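Local coordinates for PA14 domain-containing protein (Clostridium clariflavum, PDB 6QDI) that probably senses plant-biomass polysaccharides outside the cell through the tandem calcium-binding PA14 domains of a membrane-anchored anti-sigma factor, at residues D222-W227 with G271-E276; F216-D221 with L232-W237. All coordinates share one frame; numbering follows the deposited sequence.

Both contacts lie in the second of the two PA14 domains, their centres about 5 Å apart, and each joins the same two antiparallel sheets face to face. Along the chain the segments alternate: 216-221, 222-227, 232-237, 271-276. Contact 2 therefore begins on strand 212-220, and the chain turns a corner at Asp221 and Asp222 to enter strand 223-228 of contact 1. Strands 212-220 and 271-279 are neighbours in one sheet, strands 223-228 and 231-240 in the other. Val218 CG1 meets Ile273 CD1 at 3.5 Å, merging the two contacts into one core. Asp221 and Asp222 bind the same calcium ion, which probably steadies the corner where the chain passes from one sheet to the other.

Contact 1 (D222-W227 with G271-E276); sequences DGASLW and GSIRLE. With CA (calcium ion), chain E.
Ala224 and Ile273 meet across the core of the second PA14 domain, where strands 223-228 and 271-279 run in the same direction in facing sheets. The closest approach is between methyl groups, Ala224 CB to Ile273 CD1 at 4.1 Å. With CG1 anti to the backbone N (chi1 174°), the longer branch of Ile273 extends across the interface and presents CD1 to the small alanine. Two residues further along both strands, the pairing repeats more loosely: Leu226 CD1 and Leu275 CD1 come to 4.4 Å as the backbones diverge, the CA of Leu226 lying 9.5 Å from the CA of Leu275 against 8.2 Å for the CA atoms of Ala224 and Ile273. All four side chains are buried and apolar, yet only 131 Å² is covered between the segments.

The other face of strand 271-279 is polar and partly exposed. There Arg274 forms salt bridges with Asp180 and with Asp13 of the first PA14 domain, linking the two domains, while Glu276 pairs with Arg284. At the start of segment 222-227, Asp222 sends OD2 to the calcium ion at 2.4 Å. Its OD1 is held by Thr267, which helps fix the carboxylate.

Asp222 and Gly223 form a classic beta bulge opposite Arg265 of strand 257-266. Strand 223-228 lies between that strand and 231-240, and Val218 of strand 212-220 packs against Ala224 and Leu275, tying the neighbouring strand into the same interface.

Contact 2 (F216-D221 with L232-W237); sequences FYVSYD and LLIDKW. With CA (calcium ion), chain E.
Val218 and Tyr220 reach from strand 212-220 to Ile234 and Lys236 of strand 231-240, closing part of the beta sandwich of this PA14 domain. The segments belong to opposing sheets and bury 204 Å² between them through side chains.

The apolar part is the meeting of Val218 CG2 with Ile234 CD1 at 3.8 Å. In Ile234, CG1 lies anti to the carbonyl carbon (chi1 -63°) and the chain is extended beyond it, which pushes CD1 in toward the valine branch; Ala245 of strand 242-252 also packs on this isoleucine. Leu233 and Ile234 together face Leu226 in a classic beta bulge, a local irregularity in strand 231-240 at the point where Ile234 turns into the core.

The mixed contact pairs the phenol end of Tyr220 with the aliphatic part of Lys236. The two side chains meet at a slant, the hydroxyl lodged against the bend of the lysine chain, with Tyr220 OH 3.4 Å from Lys236 CG and 3.5 Å from Lys236 CD, while Lys236 CB approaches the ring carbon Tyr220 CZ to 3.8 Å. The lysine chain bends at chi2 (-69°) and leads its ammonium end away from the strand opposite. The polar need of Tyr220 OH is met by a hydrogen bond to Glu241.

Metal binding belongs to the end of segment 216-221. Asp221 and Asp222 are joined by a cis peptide, as in the calcium-binding Asp-Asp motif of PA14 adhesins, and Asn266, Gly268 and Ala270 complete the protein ligands. Asp221 contributes a single carboxylate oxygen: OD1 binds the calcium ion at 2.4 Å, whereas OD2 stays 3.8 Å from it.

Contact 1 (D222-W227 with G271-E276)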
loop_
_atom_site.group_PDB
_atom_site.type_symbol
_atom_site.label_atom_id
_atom_site.label_comp_id
_atom_site.label_asym_id
_atom_site.label_seq_id
_atom_site.Cartn_x
_atom_site.Cartn_y
_atom_site.Cartn_z
ATOM N N ASP A 222 -12.585 11.129 2.361
ATOM C CA ASP A 222 -12.939 12.360 3.028
ATOM C C ASP A 222 -14.206 12.356 3.864
ATOM O O ASP A 222 -14.560 13.398 4.398
ATOM C CB ASP A 222 -12.922 13.555 2.042
ATOM C CG ASP A 222 -13.797 13.322 0.869
ATOM O OD1 ASP A 222 -15.053 13.427 1.033
ATOM O OD2 ASP A 222 -13.302 13.019 -0.244
ATOM N N GLY A 223 -14.853 11.210 4.027
ATOM C CA GLY A 223 -15.919 11.087 5.012
ATOM C C GLY A 223 -15.989 9.665 5.522
ATOM O O GLY A 223 -15.660 8.718 4.792
ATOM N N ALA A 224 -16.406 9.515 6.774
ATOM C CA ALA A 224 -16.521 8.201 7.382
ATOM C C ALA A 224 -17.441 8.272 8.560
ATOM O O ALA A 224 -17.560 9.295 9.233
ATOM C CB ALA A 224 -15.178 7.653 7.812
ATOM N N SER A 225 -18.063 7.122 8.841
ATOM C CA SER A 225 -18.845 6.922 10.047
ATOM C C SER A 225 -18.589 5.531 10.587
ATOM O O SER A 225 -18.502 4.578 9.824
ATOM C CB SER A 225 -20.337 7.129 9.814
ATOM O OG SER A 225 -20.602 8.529 9.567
ATOM N N LEU A 226 -18.469 5.442 11.904
ATOM C CA LEU A 226 -18.228 4.170 12.556
ATOM C C LEU A 226 -19.287 3.863 13.597
ATOM O O LEU A 226 -19.479 4.627 14.561
ATOM C CB LEU A 226 -16.872 4.158 13.273
ATOM C CG LEU A 226 -16.501 2.845 13.949
ATOM C CD1 LEU A 226 -16.193 1.747 12.931
ATOM C CD2 LEU A 226 -15.287 3.040 14.846
ATOM N N TRP A 227 -19.942 2.722 13.405
ATOM C CA TRP A 227 -20.928 2.158 14.336
ATOM C C TRP A 227 -20.288 0.965 15.038
ATOM O O TRP A 227 -19.759 0.058 14.392
ATOM C CB TRP A 227 -22.156 1.666 13.572
ATOM C CG TRP A 227 -22.917 2.733 12.892
ATOM C CD1 TRP A 227 -22.638 3.355 11.705
ATOM C CD2 TRP A 227 -24.129 3.360 13.378
ATOM N NE1 TRP A 227 -23.613 4.282 11.410
ATOM C CE2 TRP A 227 -24.539 4.307 12.410
ATOM C CE3 TRP A 227 -24.928 3.178 14.509
ATOM C CZ2 TRP A 227 -25.685 5.095 12.569
ATOM C CZ3 TRP A 227 -26.075 3.939 14.660
ATOM C CH2 TRP A 227 -26.445 4.884 13.686
ATOM N N GLY A 271 -8.479 9.368 -2.112
ATOM C CA GLY A 271 -9.309 8.582 -1.194
ATOM C C GLY A 271 -8.469 7.613 -0.402
ATOM O O GLY A 271 -7.570 6.954 -0.951
ATOM N N SER A 272 -8.787 7.501 0.894
ATOM C CA SER A 272 -8.053 6.599 1.790
ATOM C C SER A 272 -8.895 6.383 3.037
ATOM O O SER A 272 -9.712 7.242 3.407
ATOM C CB SER A 272 -6.664 7.178 2.140
ATOM O OG SER A 272 -6.789 8.462 2.750
ATOM N N ILE A 273 -8.692 5.227 3.667
ATOM C CA ILE A 273 -9.401 4.908 4.897
ATOM C C ILE A 273 -8.631 3.791 5.593
ATOM O O ILE A 273 -8.285 2.781 4.973
ATOM C CB ILE A 273 -10.890 4.532 4.645
ATOM C CG1 ILE A 273 -11.589 4.076 5.873
ATOM C CG2 ILE A 273 -11.052 3.446 3.619
ATOM C CD1 ILE A 273 -12.145 5.116 6.728
ATOM N N ARG A 274 -8.409 3.956 6.892
ATOM C CA ARG A 274 -7.801 2.933 7.713
ATOM C C ARG A 274 -8.598 2.803 9.009
ATOM O O ARG A 274 -8.999 3.798 9.627
ATOM C CB ARG A 274 -6.376 3.295 8.052
ATOM C CG ARG A 274 -5.531 3.723 6.890
ATOM N NE ARG A 274 -4.425 4.452 4.936
ATOM C CZ ARG A 274 -3.183 4.192 4.572
ATOM N NH1 ARG A 274 -2.712 2.941 4.475
ATOM N NH2 ARG A 274 -2.389 5.180 4.109
ATOM N N LEU A 275 -8.787 1.542 9.413
ATOM C CA LEU A 275 -9.365 1.200 10.731
ATOM C C LEU A 275 -8.239 0.626 11.592
ATOM O O LEU A 275 -7.700 -0.442 11.298
ATOM C CB LEU A 275 -10.523 0.208 10.602
ATOM C CG LEU A 275 -11.143 -0.219 11.921
ATOM C CD1 LEU A 275 -11.830 0.924 12.643
ATOM C CD2 LEU A 275 -12.113 -1.369 11.722
ATOM N N GLU A 276 -7.920 1.364 12.660
ATOM C CA GLU A 276 -6.868 0.980 13.592
ATOM C C GLU A 276 -7.421 0.852 14.998
ATOM O O GLU A 276 -8.533 1.336 15.302
ATOM C CB GLU A 276 -5.766 2.042 13.584
ATOM C CG GLU A 276 -4.996 2.182 12.270
ATOM C CD GLU A 276 -3.954 3.285 12.369
ATOM O OE1 GLU A 276 -4.359 4.430 12.627
ATOM O OE2 GLU A 276 -2.743 2.987 12.326
HETATM CA CA CA E . -11.141 12.958 -1.273
#

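Contact 2 (F216-D221 with L232-W237)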
loop_
_atom_site.group_PDB
_atom_site.type_symbol
_atom_site.label_atom_id
_atom_site.label_comp_id
_atom_site.label_asym_id
_atom_site.label_seq_id
_atom_site.Cartn_x
_atom_site.Cartn_y
_atom_site.Cartn_z
ATOM N N PHE A 216 -10.576 2.772 19.108
ATOM C CA PHE A 216 -10.563 2.630 17.650
ATOM C C PHE A 216 -10.290 3.984 16.999
ATOM O O PHE A 216 -10.823 5.014 17.429
ATOM C CB PHE A 216 -11.891 2.080 17.152
ATOM C CG PHE A 216 -12.178 0.726 17.671
ATOM C CD1 PHE A 216 -11.691 -0.386 17.007
ATOM C CD2 PHE A 216 -12.944 0.524 18.777
ATOM C CE1 PHE A 216 -11.945 -1.669 17.455
ATOM C CE2 PHE A 216 -13.185 -0.751 19.251
ATOM C CZ PHE A 216 -12.668 -1.855 18.592
ATOM N N TYR A 217 -9.469 3.947 15.960
ATOM C CA TYR A 217 -9.099 5.131 15.179
ATOM C C TYR A 217 -9.532 4.902 13.747
ATOM O O TYR A 217 -9.215 3.875 13.136
ATOM C CB TYR A 217 -7.607 5.367 15.197
ATOM C CG TYR A 217 -7.000 5.615 16.564
ATOM C CD1 TYR A 217 -6.676 4.601 17.438
ATOM C CD2 TYR A 217 -6.761 6.911 16.973
ATOM C CE1 TYR A 217 -6.129 4.898 18.695
ATOM C CE2 TYR A 217 -6.207 7.193 18.204
ATOM C CZ TYR A 217 -5.901 6.171 19.053
ATOM O OH TYR A 217 -5.363 6.396 20.308
ATOM N N VAL A 218 -10.197 5.894 13.177
ATOM C CA VAL A 218 -10.529 5.867 11.755
ATOM C C VAL A 218 -9.862 7.068 11.114
ATOM O O VAL A 218 -10.151 8.227 11.469
ATOM C CB VAL A 218 -12.042 5.925 11.534
ATOM C CG1 VAL A 218 -12.387 5.978 10.064
ATOM C CG2 VAL A 218 -12.687 4.716 12.155
ATOM N N SER A 219 -8.965 6.805 10.170
ATOM C CA SER A 219 -8.318 7.872 9.381
ATOM C C SER A 219 -8.942 7.838 7.998
ATOM O O SER A 219 -9.035 6.789 7.415
ATOM C CB SER A 219 -6.838 7.601 9.298
ATOM O OG SER A 219 -6.235 7.556 10.562
ATOM N N TYR A 220 -9.387 8.976 7.496
ATOM C CA TYR A 220 -10.231 9.012 6.290
ATOM C C TYR A 220 -9.907 10.210 5.414
ATOM O O TYR A 220 -9.533 11.298 5.911
ATOM C CB TYR A 220 -11.750 9.034 6.665
ATOM C CG TYR A 220 -12.127 10.166 7.596
ATOM C CD1 TYR A 220 -12.043 10.038 8.964
ATOM C CD2 TYR A 220 -12.532 11.422 7.115
ATOM C CE1 TYR A 220 -12.301 11.097 9.825
ATOM C CE2 TYR A 220 -12.833 12.455 7.992
ATOM C CZ TYR A 220 -12.688 12.306 9.332
ATOM O OH TYR A 220 -12.945 13.316 10.240
ATOM N N ASP A 221 -10.149 9.987 4.122
ATOM C CA ASP A 221 -10.204 11.067 3.134
ATOM C C ASP A 221 -11.353 10.608 2.229
ATOM O O ASP A 221 -11.135 9.670 1.456
ATOM C CB ASP A 221 -8.907 11.160 2.339
ATOM C CG ASP A 221 -8.989 12.116 1.182
ATOM O OD1 ASP A 221 -10.146 12.545 0.834
ATOM O OD2 ASP A 221 -7.934 12.441 0.611
ATOM N N LEU A 232 -23.397 5.044 17.144
ATOM C CA LEU A 232 -22.621 5.817 16.195
ATOM C C LEU A 232 -21.542 6.572 16.971
ATOM O O LEU A 232 -21.802 7.565 17.652
ATOM C CB LEU A 232 -23.535 6.760 15.458
ATOM C CG LEU A 232 -22.872 7.701 14.452
ATOM C CD1 LEU A 232 -22.152 6.950 13.354
ATOM C CD2 LEU A 232 -23.966 8.588 13.883
ATOM N N LEU A 233 -20.324 6.046 16.946
ATOM C CA LEU A 233 -19.245 6.573 17.760
ATOM C C LEU A 233 -18.398 7.600 17.044
ATOM O O LEU A 233 -17.774 8.422 17.698
ATOM C CB LEU A 233 -18.349 5.493 18.348
ATOM C CG LEU A 233 -19.060 4.483 19.232
ATOM C CD1 LEU A 233 -18.017 3.562 19.865
ATOM C CD2 LEU A 233 -19.962 5.131 20.304
ATOM N N ILE A 234 -18.355 7.542 15.718
ATOM C CA ILE A 234 -17.655 8.523 14.887
ATOM C C ILE A 234 -18.599 8.901 13.786
ATOM O O ILE A 234 -19.015 8.038 13.010
ATOM C CB ILE A 234 -16.331 7.965 14.299
ATOM C CG1 ILE A 234 -15.336 7.609 15.388
ATOM C CG2 ILE A 234 -15.773 8.976 13.290
ATOM C CD1 ILE A 234 -14.091 6.891 14.945
ATOM N N ASP A 235 -19.003 10.180 13.769
ATOM C CA ASP A 235 -19.973 10.697 12.802
ATOM C C ASP A 235 -19.314 11.761 11.965
ATOM O O ASP A 235 -19.398 12.951 12.303
ATOM C CB ASP A 235 -21.212 11.231 13.549
ATOM C CG ASP A 235 -22.342 11.693 12.620
ATOM O OD1 ASP A 235 -22.249 11.510 11.413
ATOM O OD2 ASP A 235 -23.348 12.257 13.120
ATOM N N LYS A 236 -18.643 11.342 10.900
ATOM C CA LYS A 236 -17.826 12.246 10.084
ATOM C C LYS A 236 -18.198 12.115 8.603
ATOM O O LYS A 236 -17.373 12.335 7.728
ATOM C CB LYS A 236 -16.334 12.013 10.358
ATOM C CG LYS A 236 -15.900 12.403 11.736
ATOM C CD LYS A 236 -15.936 13.896 11.967
ATOM C CE LYS A 236 -15.618 14.196 13.417
ATOM N NZ LYS A 236 -15.483 15.636 13.704
ATOM N N TRP A 237 -19.460 11.784 8.323
ATOM C CA TRP A 237 -19.910 11.497 6.972
ATOM C C TRP A 237 -19.812 12.690 6.067
ATOM O O TRP A 237 -19.492 12.550 4.903
ATOM C CB TRP A 237 -21.347 10.990 7.007
ATOM C CG TRP A 237 -21.809 10.456 5.727
ATOM C CD1 TRP A 237 -22.862 10.891 4.966
ATOM C CD2 TRP A 237 -21.268 9.324 5.013
ATOM N NE1 TRP A 237 -22.993 10.133 3.843
ATOM C CE2 TRP A 237 -22.011 9.180 3.834
ATOM C CE3 TRP A 237 -20.198 8.452 5.231
ATOM C CZ2 TRP A 237 -21.741 8.177 2.908
ATOM C CZ3 TRP A 237 -19.941 7.457 4.296
ATOM C CH2 TRP A 237 -20.707 7.342 3.162
HETATM CA CA CA E . -11.141 12.958 -1.273
#